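Side-chain contacts in GCN5-related N-acetyltransferase (Brucella melitensis biovar Abortus 2308, PDB 3TCV), which probably transfers an acetyl group from acetyl-coenzyme A to an amine, such as the N-terminal serine or alanine of a protein, as a member of the GNAT family: residues Gln69-Thr72 against Thr77-Ala80; Glu86-Lys91 against Pro98-Val103; Leu117-Pro122 against Val126-Ser131; Ile132-Leu137 against Pro142-Ala147. One frame throughout, in Å; residues are numbered along the deposited sequence. Where two conformers were deposited one is given.

Contacts 2, 3 and 4 all reach the central mixed sheet, whereas contact 1 lies between helices and touches the sheet through Tyr-133. Contacts 2 and 3 join through neighbouring strands, where Leu-99 N and Leu-117 O are 2.8 Å apart, a probable hydrogen bond. Contact 4 continues strand 126-134 from contact 3 and meets contact 2 at Val-103 CG1 and Ala-147 CB, 4.0 Å apart. Contact 1 reaches contact 4 at Arg-70 CD and Tyr-133 OH, 3.5 Å apart; its centre is about 15 Å from that of contact 2. In GNAT enzymes acetyl-coenzyme A binds beside the equivalents of strand 126-134 and helix 142-158, so contact 4 may border the cofactor site.

Contact 1. Residues Gln69-Thr72 against Thr77-Ala80; sequences QRFT and TPPA
An apolar proline-aromatic contact, made by Phe-71 at the C-terminal end of the 67-70 region, joins that short helix to the connection leading into helix 82-94. The side chain of Pro-78 lies against Phe-71, and the two run past each other in opposite directions. Pro-78 CG sits beside the root of the side chain, 3.8 Å from Phe-71 CG and in touch with CB. Further along, Pro-78 CA stands 4.0 Å above the plane of the Phe-71 ring, over its centre, so the alpha carbon of the proline covers one aromatic face. The peptide bond before Pro-78 takes part as well, obliquely: Phe-71 CD1 is 3.7 Å from Thr-77 C. Shape and van der Waals contact thus carry the pairing, with the nearest CA atoms, those of Phe-71 and Thr-77, 5.9 Å apart.

The chain on either side of Phe-71 is closed into a turn by two bonds to one oxygen. Thr-72 OG1 bonds to Gln-69 O at 2.7 Å, and Thr-72 N gives the same oxygen a second bond of 3.2 Å. Both donors come from one face of the carbonyl plane, the hydroxyl tilted 29° from it.

Around this pair, Pro-78 also packs back on Ala-67 and Glu-68 of helix 67-70, while the Phe-71 ring meets Tyr-133, their planes inclined at about 50°. Phe-71 therefore links the connection between two helices to the side chain of Tyr-133 on strand 126-134.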
loop_
_atom_site.group_PDB
_atom_site.type_symbol
_atom_site.label_atom_id
_atom_site.label_comp_id
_atom_site.label_asym_id
_atom_site.label_seq_id
_atom_site.Cartn_x
_atom_site.Cartn_y
_atom_site.Cartn_z
ATOM N N GLN B 69 -2.995 26.977 5.491
ATOM C CA GLN B 69 -4.234 26.178 5.590
ATOM C C GLN B 69 -4.318 25.157 4.465
ATOM O O GLN B 69 -4.579 23.981 4.713
ATOM C CB GLN B 69 -5.518 27.053 5.598
ATOM N N ARG B 70 -4.066 25.592 3.229
ATOM C CA ARG B 70 -4.171 24.704 2.075
ATOM C C ARG B 70 -3.173 23.563 2.104
ATOM O O ARG B 70 -3.428 22.525 1.514
ATOM C CB ARG B 70 -4.009 25.483 0.765
ATOM C CG ARG B 70 -5.120 26.483 0.512
ATOM C CD ARG B 70 -4.828 27.390 -0.669
ATOM N NE ARG B 70 -5.850 28.435 -0.737
ATOM C CZ ARG B 70 -7.060 28.277 -1.260
ATOM N NH1 ARG B 70 -7.416 27.146 -1.869
ATOM N NH2 ARG B 70 -7.918 29.299 -1.214
ATOM N N PHE B 71 -2.024 23.763 2.752
ATOM C CA PHE B 71 -0.970 22.743 2.784
ATOM C C PHE B 71 -1.046 21.840 4.005
ATOM O O PHE B 71 -0.229 20.940 4.120
ATOM C CB PHE B 71 0.420 23.394 2.721
ATOM C CG PHE B 71 0.935 23.605 1.324
ATOM C CD1 PHE B 71 2.035 22.904 0.861
ATOM C CD2 PHE B 71 0.311 24.484 0.460
ATOM C CE1 PHE B 71 2.510 23.088 -0.418
ATOM C CE2 PHE B 71 0.780 24.671 -0.828
ATOM C CZ PHE B 71 1.879 23.972 -1.270
ATOM N N THR B 72 -2.022 22.055 4.892
ATOM C CA THR B 72 -2.103 21.337 6.180
ATOM C C THR B 72 -1.877 19.835 6.035
ATOM O O THR B 72 -1.038 19.255 6.750
ATOM C CB THR B 72 -3.482 21.543 6.842
ATOM O OG1 THR B 72 -3.690 22.940 7.093
ATOM C CG2 THR B 72 -3.574 20.780 8.154
ATOM N N THR B 77 5.354 21.741 3.122
ATOM C CA THR B 77 4.883 22.988 3.688
ATOM C C THR B 77 5.061 24.040 2.607
ATOM O O THR B 77 5.898 23.864 1.724
ATOM C CB THR B 77 5.680 23.393 4.936
ATOM O OG1 THR B 77 7.046 23.530 4.564
ATOM C CG2 THR B 77 5.552 22.317 6.025
ATOM N N PRO B 78 4.293 25.134 2.677
ATOM C CA PRO B 78 4.389 26.157 1.659
ATOM C C PRO B 78 5.784 26.765 1.643
ATOM O O PRO B 78 6.401 26.893 2.699
ATOM C CB PRO B 78 3.391 27.222 2.123
ATOM C CG PRO B 78 2.507 26.540 3.093
ATOM C CD PRO B 78 3.390 25.544 3.757
ATOM N N PRO B 79 6.285 27.123 0.453
ATOM C CA PRO B 79 7.585 27.772 0.377
ATOM C C PRO B 79 7.534 29.201 0.924
ATOM O O PRO B 79 6.624 29.960 0.582
ATOM C CB PRO B 79 7.883 27.783 -1.120
ATOM C CG PRO B 79 6.542 27.798 -1.759
ATOM C CD PRO B 79 5.655 26.968 -0.870
ATOM N N ALA B 80 8.525 29.565 1.735
ATOM C CA ALA B 80 8.605 30.906 2.332
ATOM C C ALA B 80 9.111 31.935 1.323
ATOM O O ALA B 80 8.707 33.094 1.370
ATOM C CB ALA B 80 9.497 30.898 3.579
#

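Contact 2. Residues Glu86-Lys91 against Pro98-Val103; sequences EPWLDK and PLFFAV
Trp-88 and Phe-100 meet in a T-shaped pair, the edge of the indole six-membered ring directed toward the face of the phenyl ring. The planes are turned 79° from each other and the two ring centroids are 5.4 Å apart. The approach is off-centre: Trp-88 CZ2 comes to 3.8 Å from Phe-100 CE1 and 4.0 Å from Phe-100 CZ, so the benzo corner of the indole meets one side of the phenyl ring. Trp-88 CH2 follows at 4.1 Å from Phe-100 CE1. The two side chains as a whole cross at about a right angle.

The reach comes from Trp-88, which extends CG opposite its own backbone N (chi1 -178°), carrying the long indole out from helix 82-94 until its far ring reaches the sheet. Phe-100 meets it from a strand position whose CB bond already points toward the helix. Beyond this pair, Trp-88 also packs on Arg-114 of the next strand, and Phe-100 on Leu-49.

Side chains alternate along strand 99-105. Phe-100 and Ala-102 face helices 82-94 and 51-61, whereas Phe-101 turns to the other side and meets Phe-151 of helix 142-158 edge to face. Helices covering both faces of a central, mostly antiparallel sheet are characteristic of the GNAT fold.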
loop_
_atom_site.group_PDB
_atom_site.type_symbol
_atom_site.label_atom_id
_atom_site.label_comp_id
_atom_site.label_asym_id
_atom_site.label_seq_id
_atom_site.Cartn_x
_atom_site.Cartn_y
_atom_site.Cartn_z
ATOM N N GLU B 86 12.962 26.151 -4.785
ATOM C CA GLU B 86 13.674 25.510 -5.885
ATOM C C GLU B 86 14.061 24.042 -5.665
ATOM O O GLU B 86 13.892 23.254 -6.576
ATOM C CB GLU B 86 14.910 26.331 -6.313
ATOM C CG GLU B 86 15.422 25.956 -7.704
ATOM C CD GLU B 86 14.484 26.319 -8.853
ATOM O OE1 GLU B 86 13.648 27.236 -8.731
ATOM O OE2 GLU B 86 14.591 25.686 -9.941
ATOM N N PRO B 87 14.563 23.670 -4.479
ATOM C CA PRO B 87 14.931 22.261 -4.307
ATOM C C PRO B 87 13.769 21.285 -4.508
ATOM O O PRO B 87 13.917 20.300 -5.223
ATOM C CB PRO B 87 15.430 22.204 -2.865
ATOM C CG PRO B 87 15.998 23.565 -2.645
ATOM C CD PRO B 87 15.032 24.484 -3.347
ATOM N N TRP B 88 12.637 21.565 -3.879
ATOM C CA TRP B 88 11.436 20.727 -4.085
ATOM C C TRP B 88 11.001 20.722 -5.507
ATOM O O TRP B 88 10.625 19.682 -6.045
ATOM C CB TRP B 88 10.269 21.145 -3.179
ATOM C CG TRP B 88 9.059 20.244 -3.381
ATOM C CD1 TRP B 88 8.734 19.074 -2.695
ATOM C CD2 TRP B 88 8.004 20.404 -4.375
ATOM N NE1 TRP B 88 7.576 18.527 -3.195
ATOM C CE2 TRP B 88 7.091 19.273 -4.201
ATOM C CE3 TRP B 88 7.744 21.326 -5.385
ATOM C CZ2 TRP B 88 5.971 19.111 -5.001
ATOM C CZ3 TRP B 88 6.603 21.153 -6.168
ATOM C CH2 TRP B 88 5.746 20.055 -5.980
ATOM N N LEU B 89 11.027 21.884 -6.148
ATOM C CA LEU B 89 10.592 22.015 -7.522
ATOM C C LEU B 89 11.457 21.179 -8.458
ATOM O O LEU B 89 10.952 20.472 -9.331
ATOM C CB LEU B 89 10.660 23.488 -7.938
ATOM C CG LEU B 89 10.269 23.797 -9.371
ATOM C CD1 LEU B 89 8.779 23.515 -9.600
ATOM C CD2 LEU B 89 10.617 25.246 -9.665
ATOM N N ASP B 90 12.774 21.282 -8.296
ATOM C CA ASP B 90 13.695 20.506 -9.134
ATOM C C ASP B 90 13.512 18.993 -8.951
ATOM O O ASP B 90 13.482 18.235 -9.921
ATOM C CB ASP B 90 15.136 20.912 -8.843
ATOM C CG ASP B 90 15.405 22.358 -9.193
ATOM O OD1 ASP B 90 14.529 22.992 -9.825
ATOM O OD2 ASP B 90 16.478 22.877 -8.815
ATOM N N LYS B 91 13.410 18.546 -7.710
ATOM C CA LYS B 91 13.224 17.115 -7.448
ATOM C C LYS B 91 11.907 16.629 -8.064
ATOM O O LYS B 91 11.869 15.592 -8.745
ATOM C CB LYS B 91 13.238 16.846 -5.960
ATOM C CG LYS B 91 13.163 15.383 -5.605
ATOM C CD LYS B 91 13.105 15.221 -4.094
ATOM C CE LYS B 91 13.202 13.752 -3.707
ATOM N NZ LYS B 91 12.644 13.573 -2.342
ATOM N N PRO B 98 6.717 10.062 -7.669
ATOM C CA PRO B 98 5.570 10.550 -8.427
ATOM C C PRO B 98 5.966 11.237 -9.722
ATOM O O PRO B 98 7.018 11.884 -9.779
ATOM C CB PRO B 98 4.932 11.578 -7.486
ATOM C CG PRO B 98 5.486 11.285 -6.133
ATOM C CD PRO B 98 6.872 10.793 -6.401
ATOM N N LEU B 99 5.092 11.145 -10.714
ATOM C CA LEU B 99 5.235 11.846 -11.980
ATOM C C LEU B 99 4.370 13.090 -11.921
ATOM O O LEU B 99 3.131 13.016 -12.019
ATOM C CB LEU B 99 4.811 10.952 -13.148
ATOM C CG LEU B 99 5.114 11.462 -14.568
ATOM C CD1 LEU B 99 6.613 11.597 -14.817
ATOM C CD2 LEU B 99 4.499 10.519 -15.599
ATOM N N PHE B 100 5.021 14.238 -11.810
ATOM C CA PHE B 100 4.334 15.498 -11.574
ATOM C C PHE B 100 3.923 16.224 -12.822
ATOM O O PHE B 100 4.651 16.244 -13.824
ATOM C CB PHE B 100 5.198 16.446 -10.717
ATOM C CG PHE B 100 5.188 16.120 -9.257
ATOM C CD1 PHE B 100 4.248 16.699 -8.406
ATOM C CD2 PHE B 100 6.124 15.257 -8.721
ATOM C CE1 PHE B 100 4.242 16.414 -7.055
ATOM C CE2 PHE B 100 6.123 14.961 -7.369
ATOM C CZ PHE B 100 5.185 15.549 -6.531
ATOM N N PHE B 101 2.757 16.861 -12.712
ATOM C CA PHE B 101 2.210 17.749 -13.725
ATOM C C PHE B 101 1.815 19.074 -13.115
ATOM O O PHE B 101 1.188 19.118 -12.043
ATOM C CB PHE B 101 0.968 17.114 -14.367
ATOM C CG PHE B 101 1.285 15.900 -15.179
ATOM C CD1 PHE B 101 1.302 15.967 -16.573
ATOM C CD2 PHE B 101 1.617 14.692 -14.563
ATOM C CE1 PHE B 101 1.657 14.856 -17.331
ATOM C CE2 PHE B 101 1.962 13.580 -15.326
ATOM C CZ PHE B 101 1.978 13.662 -16.702
ATOM N N ALA B 102 2.132 20.159 -13.811
ATOM C CA ALA B 102 1.571 21.456 -13.473
ATOM C C ALA B 102 0.146 21.475 -13.965
ATOM O O ALA B 102 -0.149 20.963 -15.066
ATOM C CB ALA B 102 2.363 22.587 -14.114
ATOM N N VAL B 103 -0.730 22.098 -13.177
ATOM C CA VAL B 103 -2.139 22.239 -13.522
ATOM C C VAL B 103 -2.345 23.710 -13.878
ATOM O O VAL B 103 -2.241 24.592 -13.012
ATOM C CB VAL B 103 -3.073 21.844 -12.352
ATOM C CG1 VAL B 103 -4.535 21.911 -12.777
ATOM C CG2 VAL B 103 -2.734 20.448 -11.834
#

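Contact 3. Residues Leu117-Pro122 against Val126-Ser131; sequences LMRIDP and VIEIGS
Met-118 lies alongside Glu-128, both side chains pointing the same way, with Met-118 CG 3.8 Å from Glu-128 CD and Met-118 SD 3.5 Å from Glu-128 OE2. The two residues form a hydrogen-bonded pair in the antiparallel beta hairpin of strands 110-121 and 126-134. Their backbones are joined by Met-118 N to Glu-128 O, 2.9 Å, and by Glu-128 N to Met-118 O, 3.0 Å. Asp-121 and Val-126 make a second such pair nearer the turn. Between these pairs the register slips by one residue, a beta bulge: Arg-119 and Ile-120 both stand opposite Ile-127. Arg-119 has positive phi and psi, and the carboxylate of Asp-97 holds the bulge by accepting from the backbone N of both Arg-119 and Ile-120.

The bulge brings the Arg-119 side chain back over the hairpin. A bend at chi3 (50°) turns the guanidinium toward Glu-128, where NH1 forms a salt bridge of 2.9 Å to OE1. The anti lone pair of OE1 is used, the oxygen lies 20° out of the guanidinium plane, and the two flat groups are inclined by 40°. Arg-119 NH1 has its stronger partner in Glu-165 of the adjoining strand 163-169, so it links three strands.

On the opposite side of the hairpin, Ile-127 CD1 touches Leu-117 CB and Ile-120 CG1, each at 3.9 Å, on the face that helix 142-158 covers. Back beside Glu-128, the sulfur of Met-118 rests 3.6 Å from Gly-130 CA.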
loop_
_atom_site.group_PDB
_atom_site.type_symbol
_atom_site.label_atom_id
_atom_site.label_comp_id
_atom_site.label_asym_id
_atom_site.label_seq_id
_atom_site.Cartn_x
_atom_site.Cartn_y
_atom_site.Cartn_z
ATOM N N LEU B 117 0.721 11.368 -10.945
ATOM C CA LEU B 117 0.483 9.931 -11.007
ATOM C C LEU B 117 1.617 9.286 -10.232
ATOM O O LEU B 117 2.797 9.642 -10.437
ATOM C CB LEU B 117 0.451 9.439 -12.459
ATOM C CG LEU B 117 -0.745 9.946 -13.291
ATOM C CD1 LEU B 117 -0.555 9.592 -14.762
ATOM C CD2 LEU B 117 -2.077 9.389 -12.750
ATOM N N MET B 118 1.280 8.399 -9.306
ATOM C CA MET B 118 2.273 7.875 -8.371
ATOM C C MET B 118 1.950 6.466 -7.933
ATOM O O MET B 118 0.885 5.959 -8.217
ATOM C CB MET B 118 2.388 8.796 -7.144
ATOM C CG MET B 118 1.113 8.950 -6.331
ATOM S SD MET B 118 1.287 10.260 -5.085
ATOM C CE MET B 118 2.143 9.307 -3.833
ATOM N N ARG B 119 2.876 5.859 -7.206
ATOM C CA ARG B 119 2.775 4.461 -6.808
ATOM C C ARG B 119 2.368 3.629 -8.015
ATOM O O ARG B 119 1.416 2.839 -7.988
ATOM C CB ARG B 119 1.849 4.317 -5.607
ATOM C CG ARG B 119 2.429 5.073 -4.393
ATOM C CD ARG B 119 1.579 5.008 -3.141
ATOM N NE ARG B 119 1.243 3.637 -2.887
ATOM C CZ ARG B 119 0.112 3.047 -3.279
ATOM N NH1 ARG B 119 -0.839 3.745 -3.886
ATOM N NH2 ARG B 119 -0.061 1.744 -3.047
ATOM N N ILE B 120 3.156 3.821 -9.072
ATOM C CA ILE B 120 2.891 3.278 -10.385
ATOM C C ILE B 120 3.235 1.771 -10.390
ATOM O O ILE B 120 4.352 1.372 -10.007
ATOM C CB ILE B 120 3.695 4.058 -11.461
ATOM C CG1 ILE B 120 3.369 5.569 -11.424
ATOM C CG2 ILE B 120 3.401 3.495 -12.849
ATOM C CD1 ILE B 120 4.405 6.458 -12.116
ATOM N N ASP B 121 2.255 0.935 -10.757
ATOM C CA ASP B 121 2.425 -0.520 -10.801
ATOM C C ASP B 121 1.938 -1.024 -12.147
ATOM O O ASP B 121 0.814 -1.500 -12.264
ATOM C CB ASP B 121 1.647 -1.204 -9.691
ATOM C CG ASP B 121 1.834 -2.725 -9.691
ATOM O OD1 ASP B 121 2.555 -3.245 -10.573
ATOM O OD2 ASP B 121 1.256 -3.396 -8.816
ATOM N N PRO B 122 2.789 -0.917 -13.176
ATOM C CA PRO B 122 2.419 -1.393 -14.514
ATOM C C PRO B 122 2.108 -2.895 -14.572
ATOM O O PRO B 122 1.215 -3.298 -15.304
ATOM C CB PRO B 122 3.667 -1.073 -15.343
ATOM C CG PRO B 122 4.311 0.048 -14.630
ATOM C CD PRO B 122 4.110 -0.254 -13.181
ATOM N N VAL B 126 -2.026 -0.861 -11.689
ATOM C CA VAL B 126 -2.555 -0.088 -10.546
ATOM C C VAL B 126 -1.793 1.227 -10.455
ATOM O O VAL B 126 -0.570 1.257 -10.655
ATOM C CB VAL B 126 -2.420 -0.879 -9.215
ATOM C CG1 VAL B 126 -2.994 -0.077 -8.037
ATOM C CG2 VAL B 126 -3.115 -2.233 -9.323
ATOM N N ILE B 127 -2.495 2.327 -10.176
ATOM C CA ILE B 127 -1.843 3.614 -10.102
ATOM C C ILE B 127 -2.661 4.542 -9.217
ATOM O O ILE B 127 -3.837 4.270 -8.981
ATOM C CB ILE B 127 -1.690 4.192 -11.521
ATOM C CG1 ILE B 127 -0.697 5.334 -11.548
ATOM C CG2 ILE B 127 -3.047 4.587 -12.104
ATOM C CD1 ILE B 127 -0.220 5.616 -12.970
ATOM N N GLU B 128 -2.013 5.578 -8.700
ATOM C CA GLU B 128 -2.657 6.559 -7.795
ATOM C C GLU B 128 -2.574 7.973 -8.359
ATOM O O GLU B 128 -1.564 8.360 -8.966
ATOM C CB GLU B 128 -2.024 6.486 -6.390
ATOM C CG GLU B 128 -2.446 7.597 -5.419
ATOM C CD GLU B 128 -1.674 7.643 -4.100
ATOM O OE1 GLU B 128 -1.209 6.605 -3.607
ATOM O OE2 GLU B 128 -1.535 8.755 -3.566
ATOM N N ILE B 129 -3.654 8.734 -8.175
ATOM C CA ILE B 129 -3.591 10.193 -8.322
ATOM C C ILE B 129 -3.314 10.760 -6.936
ATOM O O ILE B 129 -4.096 10.572 -6.042
ATOM C CB ILE B 129 -4.869 10.835 -8.941
ATOM C CG1 ILE B 129 -4.681 12.356 -8.964
ATOM C CG2 ILE B 129 -6.168 10.406 -8.216
ATOM C CD1 ILE B 129 -5.717 13.133 -9.753
ATOM N N GLY B 130 -2.184 11.441 -6.765
ATOM C CA GLY B 130 -1.853 12.029 -5.469
ATOM C C GLY B 130 -0.982 13.269 -5.626
ATOM O O GLY B 130 -0.903 13.854 -6.716
ATOM N N SER B 131 -0.360 13.645 -4.517
ATOM C CA SER B 131 0.456 14.849 -4.475
ATOM C C SER B 131 -0.356 16.058 -4.985
ATOM O O SER B 131 0.183 16.902 -5.673
ATOM C CB SER B 131 1.714 14.675 -5.342
ATOM O OG SER B 131 2.427 13.470 -5.035
#

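Contact 4. Residues Ile132-Leu137 against Pro142-Ala147; sequences IYWGPL and PAATEA
Trp-134 carries this contact alone from its strand, laying its indole against the first turns of helix 142-158. Its CB bond points toward the helix, and CG is anti to the carbonyl carbon (chi1 -65°).

Apolar contacts come first. The methyl group of Ala-144 makes an off-centre CH-pi contact with the six-membered ring, its CB 4.3 Å from the centroid and 29° off the ring normal; the methyl comes nearest at Trp-134 CE3, 3.8 Å from Ala-144 CB. One turn on, Ala-147 CB approaches the pyrrole end, 4.0 Å from Trp-134 NE1.

The second kind is a backbone carbonyl over the aromatic surface. Ala-144 O lies 3.6 Å above the Trp-134 plane, displaced toward the rim, and is nearest CZ2 and CH2. Against the opposite face, Ile-132 CG2 stands 3.4 Å above the plane, over the ring centre. The indole is thus clamped between strand and helix.

Polar fixing is the third. Trp-134 NE1 donates to Gln-115 OE1 on the neighbouring strand 110-121, and NE2 of the same amide bonds to Ala-147 O. Gln-115 thereby ties the indole to the helix and probably limits its rotation.

Strand 126-134, helix 142-158 and strand 163-169 make up the beta-alpha-beta unit of the GNAT fold. In that family the connection from such a strand into its helix binds the pyrophosphate of acetyl-coenzyme A; the loop between these segments occupies the corresponding place and may do the same.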
loop_
_atom_site.group_PDB
_atom_site.type_symbol
_atom_site.label_atom_id
_atom_site.label_comp_id
_atom_site.label_asym_id
_atom_site.label_seq_id
_atom_site.Cartn_x
_atom_site.Cartn_y
_atom_site.Cartn_z
ATOM N N ILE B 132 -1.634 16.109 -4.674
ATOM C CA ILE B 132 -2.524 17.146 -5.232
ATOM C C ILE B 132 -2.436 18.457 -4.458
ATOM O O ILE B 132 -2.633 18.492 -3.249
ATOM C CB ILE B 132 -4.006 16.671 -5.204
ATOM C CG1 ILE B 132 -4.186 15.457 -6.128
ATOM C CG2 ILE B 132 -4.950 17.825 -5.591
ATOM C CD1 ILE B 132 -5.560 14.805 -6.011
ATOM N N TYR B 133 -2.132 19.542 -5.169
ATOM C CA TYR B 133 -2.357 20.874 -4.650
ATOM C C TYR B 133 -3.084 21.666 -5.723
ATOM O O TYR B 133 -2.501 21.976 -6.767
ATOM C CB TYR B 133 -1.053 21.604 -4.276
ATOM C CG TYR B 133 -1.316 23.049 -3.952
ATOM C CD1 TYR B 133 -2.211 23.388 -2.941
ATOM C CD2 TYR B 133 -0.710 24.079 -4.652
ATOM C CE1 TYR B 133 -2.512 24.711 -2.647
ATOM C CE2 TYR B 133 -1.001 25.420 -4.357
ATOM C CZ TYR B 133 -1.893 25.724 -3.355
ATOM O OH TYR B 133 -2.212 27.036 -3.017
ATOM N N TRP B 134 -4.356 21.969 -5.448
ATOM C CA TRP B 134 -5.179 22.794 -6.317
ATOM C C TRP B 134 -5.457 24.097 -5.616
ATOM O O TRP B 134 -6.242 24.166 -4.671
ATOM C CB TRP B 134 -6.474 22.072 -6.663
ATOM C CG TRP B 134 -6.313 20.822 -7.488
ATOM C CD1 TRP B 134 -5.340 20.528 -8.428
ATOM C CD2 TRP B 134 -7.219 19.667 -7.494
ATOM N NE1 TRP B 134 -5.550 19.284 -8.972
ATOM C CE2 TRP B 134 -6.682 18.731 -8.474
ATOM C CE3 TRP B 134 -8.361 19.330 -6.791
ATOM C CZ2 TRP B 134 -7.265 17.504 -8.701
ATOM C CZ3 TRP B 134 -8.947 18.083 -7.032
ATOM C CH2 TRP B 134 -8.407 17.194 -7.964
ATOM N N GLY B 135 -4.780 25.150 -6.063
ATOM C CA GLY B 135 -4.875 26.446 -5.437
ATOM C C GLY B 135 -6.143 27.202 -5.764
ATOM O O GLY B 135 -7.035 26.707 -6.474
ATOM N N PRO B 136 -6.241 28.414 -5.233
ATOM C CA PRO B 136 -7.475 29.200 -5.304
ATOM C C PRO B 136 -7.983 29.509 -6.713
ATOM O O PRO B 136 -9.187 29.678 -6.881
ATOM C CB PRO B 136 -7.133 30.476 -4.543
ATOM C CG PRO B 136 -5.660 30.544 -4.474
ATOM C CD PRO B 136 -5.129 29.155 -4.613
ATOM N N LEU B 137 -7.118 29.526 -7.716
ATOM C CA LEU B 137 -7.581 29.779 -9.069
ATOM C C LEU B 137 -8.512 28.685 -9.561
ATOM O O LEU B 137 -9.366 28.938 -10.402
ATOM C CB LEU B 137 -6.428 29.926 -10.053
ATOM C CG LEU B 137 -5.513 31.148 -9.974
ATOM C CD1 LEU B 137 -4.436 31.000 -11.037
ATOM C CD2 LEU B 137 -6.293 32.446 -10.172
ATOM N N PRO B 142 -14.648 24.126 -12.059
ATOM C CA PRO B 142 -14.604 23.026 -13.009
ATOM C C PRO B 142 -13.197 22.579 -13.420
ATOM O O PRO B 142 -13.004 21.385 -13.669
ATOM C CB PRO B 142 -15.416 23.553 -14.213
ATOM C CG PRO B 142 -16.358 24.537 -13.606
ATOM C CD PRO B 142 -15.603 25.179 -12.472
ATOM N N ALA B 143 -12.231 23.500 -13.452
ATOM C CA ALA B 143 -10.839 23.167 -13.766
ATOM C C ALA B 143 -10.278 22.048 -12.867
ATOM O O ALA B 143 -9.560 21.177 -13.358
ATOM C CB ALA B 143 -9.942 24.408 -13.680
ATOM N N ALA B 144 -10.576 22.104 -11.568
ATOM C CA ALA B 144 -10.096 21.084 -10.609
ATOM C C ALA B 144 -10.707 19.719 -10.904
ATOM O O ALA B 144 -9.992 18.707 -10.925
ATOM C CB ALA B 144 -10.411 21.484 -9.160
ATOM N N THR B 145 -12.009 19.692 -11.184
ATOM C CA THR B 145 -12.657 18.435 -11.539
ATOM C C THR B 145 -12.061 17.904 -12.847
ATOM O O THR B 145 -11.785 16.720 -12.964
ATOM C CB THR B 145 -14.190 18.583 -11.636
ATOM O OG1 THR B 145 -14.730 18.788 -10.323
ATOM C CG2 THR B 145 -14.860 17.352 -12.319
ATOM N N GLU B 146 -11.854 18.777 -13.828
ATOM C CA GLU B 146 -11.281 18.331 -15.109
ATOM C C GLU B 146 -9.814 17.867 -14.985
ATOM O O GLU B 146 -9.410 16.960 -15.711
ATOM C CB GLU B 146 -11.448 19.396 -16.204
ATOM C CG GLU B 146 -11.121 18.873 -17.589
ATOM C CD GLU B 146 -11.338 19.929 -18.664
ATOM O OE1 GLU B 146 -10.923 21.090 -18.471
ATOM O OE2 GLU B 146 -11.918 19.589 -19.710
ATOM N N ALA B 147 -9.040 18.455 -14.058
ATOM C CA ALA B 147 -7.676 17.991 -13.785
ATOM C C ALA B 147 -7.658 16.520 -13.361
ATOM O O ALA B 147 -6.815 15.724 -13.810
ATOM C CB ALA B 147 -7.033 18.840 -12.711
#